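Local coordinates for SusD superfamily protein (Bacteroides vulgatus, PDB 3MYV), which probably binds polysaccharide at the outer membrane of this gut bacterium, as a member of the SusD family of glycan-binding proteins, at residues Asp385-Glu390 against Phe398-Arg403; Tyr40-Met43 against Asp47-Ser50. All blocks are in the same frame, centred on the assembly; numbering follows the deposited sequence.

Contact 1. Residues Asp385-Glu390 against Phe398-Arg403; sequences DERSKE and FFDLLR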
loop_
_atom_site.group_PDB
_atom_site.type_symbol
_atom_site.label_atom_id
_atom_site.label_comp_id
_atom_site.label_asym_id
_atom_site.label_seq_id
_atom_site.Cartn_x
_atom_site.Cartn_y
_atom_site.Cartn_z
ATOM N N ASP A 385 13.326 -9.400 4.862
ATOM C CA ASP A 385 13.019 -10.743 4.334
ATOM C C ASP A 385 11.675 -11.239 4.879
ATOM O O ASP A 385 10.928 -11.882 4.163
ATOM C CB ASP A 385 14.105 -11.772 4.682
ATOM C CG ASP A 385 15.406 -11.562 3.912
ATOM O OD1 ASP A 385 15.423 -10.875 2.870
ATOM O OD2 ASP A 385 16.414 -12.136 4.347
ATOM N N GLU A 386 11.357 -10.919 6.131
ATOM C CA GLU A 386 10.052 -11.313 6.689
ATOM C C GLU A 386 8.916 -10.568 5.990
ATOM O O GLU A 386 7.877 -11.163 5.663
ATOM C CB GLU A 386 9.986 -11.149 8.207
ATOM C CG GLU A 386 8.888 -11.998 8.873
ATOM C CD GLU A 386 9.034 -13.491 8.616
ATOM O OE1 GLU A 386 10.167 -13.964 8.378
ATOM O OE2 GLU A 386 8.024 -14.194 8.687
ATOM N N ARG A 387 9.129 -9.275 5.729
ATOM C CA ARG A 387 8.192 -8.483 4.947
ATOM C C ARG A 387 7.994 -9.067 3.555
ATOM O O ARG A 387 6.868 -9.139 3.086
ATOM C CB ARG A 387 8.655 -7.034 4.801
ATOM C CG ARG A 387 8.523 -6.169 6.046
ATOM C CD ARG A 387 9.189 -4.814 5.796
ATOM N NE ARG A 387 8.757 -3.801 6.753
ATOM C CZ ARG A 387 7.596 -3.141 6.692
ATOM N NH1 ARG A 387 6.722 -3.349 5.702
ATOM N NH2 ARG A 387 7.302 -2.258 7.636
ATOM N N SER A 388 9.089 -9.457 2.900
ATOM C CA SER A 388 9.014 -10.105 1.597
ATOM C C SER A 388 8.039 -11.296 1.626
ATOM O O SER A 388 7.149 -11.421 0.781
ATOM C CB SER A 388 10.384 -10.605 1.190
ATOM O OG SER A 388 10.308 -11.397 0.046
ATOM N N LYS A 389 8.249 -12.175 2.610
ATOM C CA LYS A 389 7.440 -13.386 2.782
ATOM C C LYS A 389 5.981 -13.074 3.036
ATOM O O LYS A 389 5.074 -13.645 2.408
ATOM C CB LYS A 389 7.963 -14.216 3.965
ATOM C CG LYS A 389 9.327 -14.898 3.762
ATOM C CD LYS A 389 9.743 -15.696 4.982
ATOM C CE LYS A 389 11.232 -16.077 4.917
ATOM N NZ LYS A 389 11.644 -17.165 5.877
ATOM N N GLU A 390 5.759 -12.157 3.961
ATOM C CA GLU A 390 4.419 -11.889 4.476
ATOM C C GLU A 390 3.556 -11.052 3.538
ATOM O O GLU A 390 2.362 -11.279 3.447
ATOM C CB GLU A 390 4.512 -11.155 5.807
ATOM C CG GLU A 390 3.170 -10.940 6.500
ATOM C CD GLU A 390 2.455 -12.245 6.836
ATOM O OE1 GLU A 390 3.104 -13.171 7.404
ATOM O OE2 GLU A 390 1.229 -12.358 6.538
ATOM N N PHE A 398 8.706 -3.097 -3.378
ATOM C CA PHE A 398 9.475 -2.025 -3.979
ATOM C C PHE A 398 9.769 -0.901 -3.000
ATOM O O PHE A 398 10.915 -0.489 -2.868
ATOM C CB PHE A 398 8.794 -1.490 -5.260
ATOM C CG PHE A 398 9.379 -0.210 -5.815
ATOM C CD1 PHE A 398 10.601 -0.196 -6.491
ATOM C CD2 PHE A 398 8.650 0.987 -5.738
ATOM C CE1 PHE A 398 11.097 0.985 -7.024
ATOM C CE2 PHE A 398 9.143 2.149 -6.282
ATOM C CZ PHE A 398 10.375 2.149 -6.921
ATOM N N PHE A 399 8.731 -0.410 -2.326
ATOM C CA PHE A 399 8.856 0.724 -1.418
ATOM C C PHE A 399 9.720 0.381 -0.202
ATOM O O PHE A 399 10.545 1.190 0.241
ATOM C CB PHE A 399 7.481 1.175 -0.931
ATOM C CG PHE A 399 6.579 1.693 -2.005
ATOM C CD1 PHE A 399 6.933 2.797 -2.753
ATOM C CD2 PHE A 399 5.356 1.078 -2.248
ATOM C CE1 PHE A 399 6.067 3.298 -3.726
ATOM C CE2 PHE A 399 4.503 1.568 -3.219
ATOM C CZ PHE A 399 4.854 2.672 -3.946
ATOM N N ASP A 400 9.584 -0.846 0.290
ATOM C CA ASP A 400 10.320 -1.262 1.494
ATOM C C ASP A 400 11.824 -1.377 1.232
ATOM O O ASP A 400 12.632 -1.016 2.074
ATOM C CB ASP A 400 9.770 -2.577 2.055
ATOM C CG ASP A 400 8.409 -2.404 2.753
ATOM O OD1 ASP A 400 8.025 -1.281 3.154
ATOM O OD2 ASP A 400 7.713 -3.408 2.905
ATOM N N LEU A 401 12.196 -1.869 0.058
ATOM C CA LEU A 401 13.606 -1.952 -0.282
ATOM C C LEU A 401 14.161 -0.549 -0.541
ATOM O O LEU A 401 15.225 -0.158 0.006
ATOM C CB LEU A 401 13.827 -2.882 -1.469
ATOM C CG LEU A 401 13.702 -4.376 -1.123
ATOM C CD1 LEU A 401 13.663 -5.213 -2.388
ATOM C CD2 LEU A 401 14.852 -4.840 -0.185
ATOM N N LEU A 402 13.433 0.235 -1.332
ATOM C CA LEU A 402 13.993 1.518 -1.772
ATOM C C LEU A 402 14.119 2.498 -0.603
ATOM O O LEU A 402 15.122 3.180 -0.506
ATOM C CB LEU A 402 13.219 2.125 -2.947
ATOM C CG LEU A 402 14.187 2.391 -4.101
ATOM C CD1 LEU A 402 14.906 1.113 -4.464
ATOM C CD2 LEU A 402 13.516 2.981 -5.328
ATOM N N ARG A 403 13.142 2.533 0.311
ATOM C CA ARG A 403 13.195 3.485 1.440
ATOM C C ARG A 403 14.283 3.136 2.444
ATOM O O ARG A 403 14.678 3.981 3.239
ATOM C CB ARG A 403 11.832 3.611 2.161
ATOM C CG ARG A 403 11.426 2.380 3.002
ATOM C CD ARG A 403 9.996 2.503 3.538
ATOM N NE ARG A 403 9.543 1.213 4.016
ATOM C CZ ARG A 403 9.972 0.627 5.134
ATOM N NH1 ARG A 403 10.823 1.238 5.953
ATOM N NH2 ARG A 403 9.518 -0.567 5.449
#

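Contact 2. Residues Tyr40-Met43 against Asp47-Ser50; sequences YGDM and DMQS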
loop_
_atom_site.group_PDB
_atom_site.type_symbol
_atom_site.label_atom_id
_atom_site.label_comp_id
_atom_site.label_asym_id
_atom_site.label_seq_id
_atom_site.Cartn_x
_atom_site.Cartn_y
_atom_site.Cartn_z
ATOM N N TYR A 40 2.240 -1.625 -8.910
ATOM C CA TYR A 40 3.362 -0.712 -8.757
ATOM C C TYR A 40 4.311 -1.201 -7.658
ATOM O O TYR A 40 5.510 -1.386 -7.885
ATOM C CB TYR A 40 2.824 0.689 -8.438
ATOM C CG TYR A 40 3.845 1.792 -8.553
ATOM C CD1 TYR A 40 4.717 2.065 -7.512
ATOM C CD2 TYR A 40 3.941 2.555 -9.720
ATOM C CE1 TYR A 40 5.675 3.088 -7.612
ATOM C CE2 TYR A 40 4.897 3.563 -9.832
ATOM C CZ TYR A 40 5.758 3.821 -8.769
ATOM O OH TYR A 40 6.702 4.815 -8.903
ATOM N N GLY A 41 3.751 -1.471 -6.490
ATOM C CA GLY A 41 4.535 -1.937 -5.343
ATOM C C GLY A 41 5.183 -3.316 -5.458
ATOM O O GLY A 41 6.238 -3.553 -4.882
ATOM N N ASP A 42 4.530 -4.247 -6.152
ATOM C CA ASP A 42 5.040 -5.610 -6.288
ATOM C C ASP A 42 5.890 -5.809 -7.538
ATOM O O ASP A 42 6.956 -6.430 -7.480
ATOM C CB ASP A 42 3.881 -6.602 -6.303
ATOM C CG ASP A 42 3.273 -6.803 -4.919
ATOM O OD1 ASP A 42 3.963 -7.400 -4.092
ATOM O OD2 ASP A 42 2.115 -6.384 -4.688
HETATM N N MSE A 43 5.428 -5.297 -8.689
HETATM C CA MSE A 43 6.111 -5.585 -9.943
HETATM C C MSE A 43 7.474 -4.909 -10.036
HETATM O O MSE A 43 8.333 -5.361 -10.787
HETATM C CB MSE A 43 5.249 -5.220 -11.153
HETATM C CG MSE A 43 3.953 -6.086 -11.228
HETATM SE SE MSE A 43 4.315 -7.929 -11.701
HETATM C CE MSE A 43 2.798 -8.698 -10.823
ATOM N N ASP A 47 10.237 -9.791 -5.978
ATOM C CA ASP A 47 9.433 -10.981 -5.615
ATOM C C ASP A 47 8.288 -11.322 -6.552
ATOM O O ASP A 47 7.776 -12.456 -6.520
ATOM C CB ASP A 47 8.860 -10.825 -4.208
ATOM C CG ASP A 47 9.934 -10.920 -3.125
ATOM O OD1 ASP A 47 10.900 -11.695 -3.326
ATOM O OD2 ASP A 47 9.785 -10.229 -2.086
HETATM N N MSE A 48 7.890 -10.356 -7.376
HETATM C CA MSE A 48 6.916 -10.585 -8.443
HETATM C C MSE A 48 7.407 -9.984 -9.732
HETATM O O MSE A 48 8.179 -9.025 -9.714
HETATM C CB MSE A 48 5.566 -9.972 -8.096
HETATM C CG MSE A 48 4.938 -10.527 -6.829
HETATM SE SE MSE A 48 3.016 -10.310 -6.686
HETATM C CE MSE A 48 2.462 -11.733 -7.855
ATOM N N GLN A 49 6.980 -10.583 -10.843
ATOM C CA GLN A 49 7.346 -10.100 -12.152
ATOM C C GLN A 49 6.175 -10.225 -13.109
ATOM O O GLN A 49 5.215 -10.983 -12.878
ATOM C CB GLN A 49 8.568 -10.878 -12.675
ATOM C CG GLN A 49 8.273 -12.356 -12.943
ATOM C CD GLN A 49 9.339 -13.009 -13.772
ATOM O OE1 GLN A 49 10.370 -13.436 -13.260
ATOM N NE2 GLN A 49 9.081 -13.114 -15.060
ATOM N N SER A 50 6.264 -9.490 -14.202
ATOM C CA SER A 50 5.328 -9.625 -15.303
ATOM C C SER A 50 5.477 -10.942 -16.071
ATOM O O SER A 50 6.544 -11.548 -16.128
ATOM C CB SER A 50 5.545 -8.453 -16.298
ATOM O OG SER A 50 4.591 -8.471 -17.333
HETATM O O HOH W 1 8.390 -7.670 -5.504
#

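Contact 1. Residues Asp385-Glu390 against Phe398-Arg403
R387 and D400 reach toward each other because both set CG beside the backbone N, with chi1 at -74° in each; beyond CG the R387 chain runs extended to NE and brings its guanidinium up to the carboxylate on the facing helix. R403, one turn after D400, starts differently: its CG sits between the backbone N and the carbonyl carbon (chi1 72°), and the chain reaches back to D400. What results is a worked case of one acid shared by two arginines. R403 takes it side-on, NE lying 3.0 Å and NH2 2.8 Å from OD1 of D400, which is in the guanidinium plane and receives both donors from one carboxylate face. R387 uses the other oxygen: its NH1 stands 3.0 Å from OD2 of D400, a salt bridge whose hydrogen bond is weak, bent to 123° at the hydrogen. The two guanidinium planes stand steeply to each other, and NH2 of R403 sits over the centre of the R387 group, 3.4 Å from its CZ. D400 lies between the two cations, OD1 over the same face of R387 as NH2 of R403; this edge-over-face meeting is probably eased by E343 of helix 334-348, whose carboxylate also pairs with NE of R387 and NH1 of R403. L201 and Y202 of helix 189-202 pack against the cluster. This buried salt-bridge network in the RagB/SusD part of the chain sets two acids against two arginines, which probably keeps all four groups charged and pins helices 380-391 and 397-403 together with little apolar contact between the segments.

Contact 2. Residues Tyr40-Met43 against Asp47-Ser50
The selenium of M43 presses against the backbone of the strand beside it, 3.3 Å from C of Q49 and 3.5 Å from N of S50. A bend at chi2 (-71°) folds the side chain so that its end approaches the strand although its CB does not point there, and CE comes to 4.1 Å from CB of M48. M48 packs against D42: its side chain runs alongside that of D42, pointing the same way, and lays its selenium 3.8 Å from CB of D42. Together these two selenomethionines form the tight part of the contact, with W265 of helix 265-268 also touching D42 and M43.

Toward D47 the fit is looser, and a water does the joining. It donates to O of D42 at 2.7 Å and accepts from N of D47 at 2.9 Å, so the end of the helix and the start of the next segment are linked through solvent within a buried region. The carboxylate of D42 is held by N of G393, while Q49, directed away from the helix, gives NE2 to its neighbour's carbonyl, S50 O, and to O of Y414.

This is a short helix-loop-strand connection: helix 36-43 ends, a four-residue connection, 44-47, follows, and strand 48-50 runs crosswise past the C-terminal end of the helix to pair antiparallel with strand 277-279 in a small two-stranded sheet.

The centres of the two contacts lie about 12 Å apart, and contact 2 is complete long before contact 1 begins along the chain. Contact 2 belongs to the N-terminal part of the protein and contact 1 to the C-terminal RagB/SusD part, yet they meet directly. OG of S388 lies 2.5 Å from OD2 of D47, a probable hydrogen bond, and N of F398 probably bonds to O of G41, tying the start of helix 397-403 to helix 36-43. Y40 packs against the rings of F398 and F399. Segments remote in sequence are therefore joined by both polar and aromatic contacts in the buried interior, bringing the two parts of the chain together within one compact body.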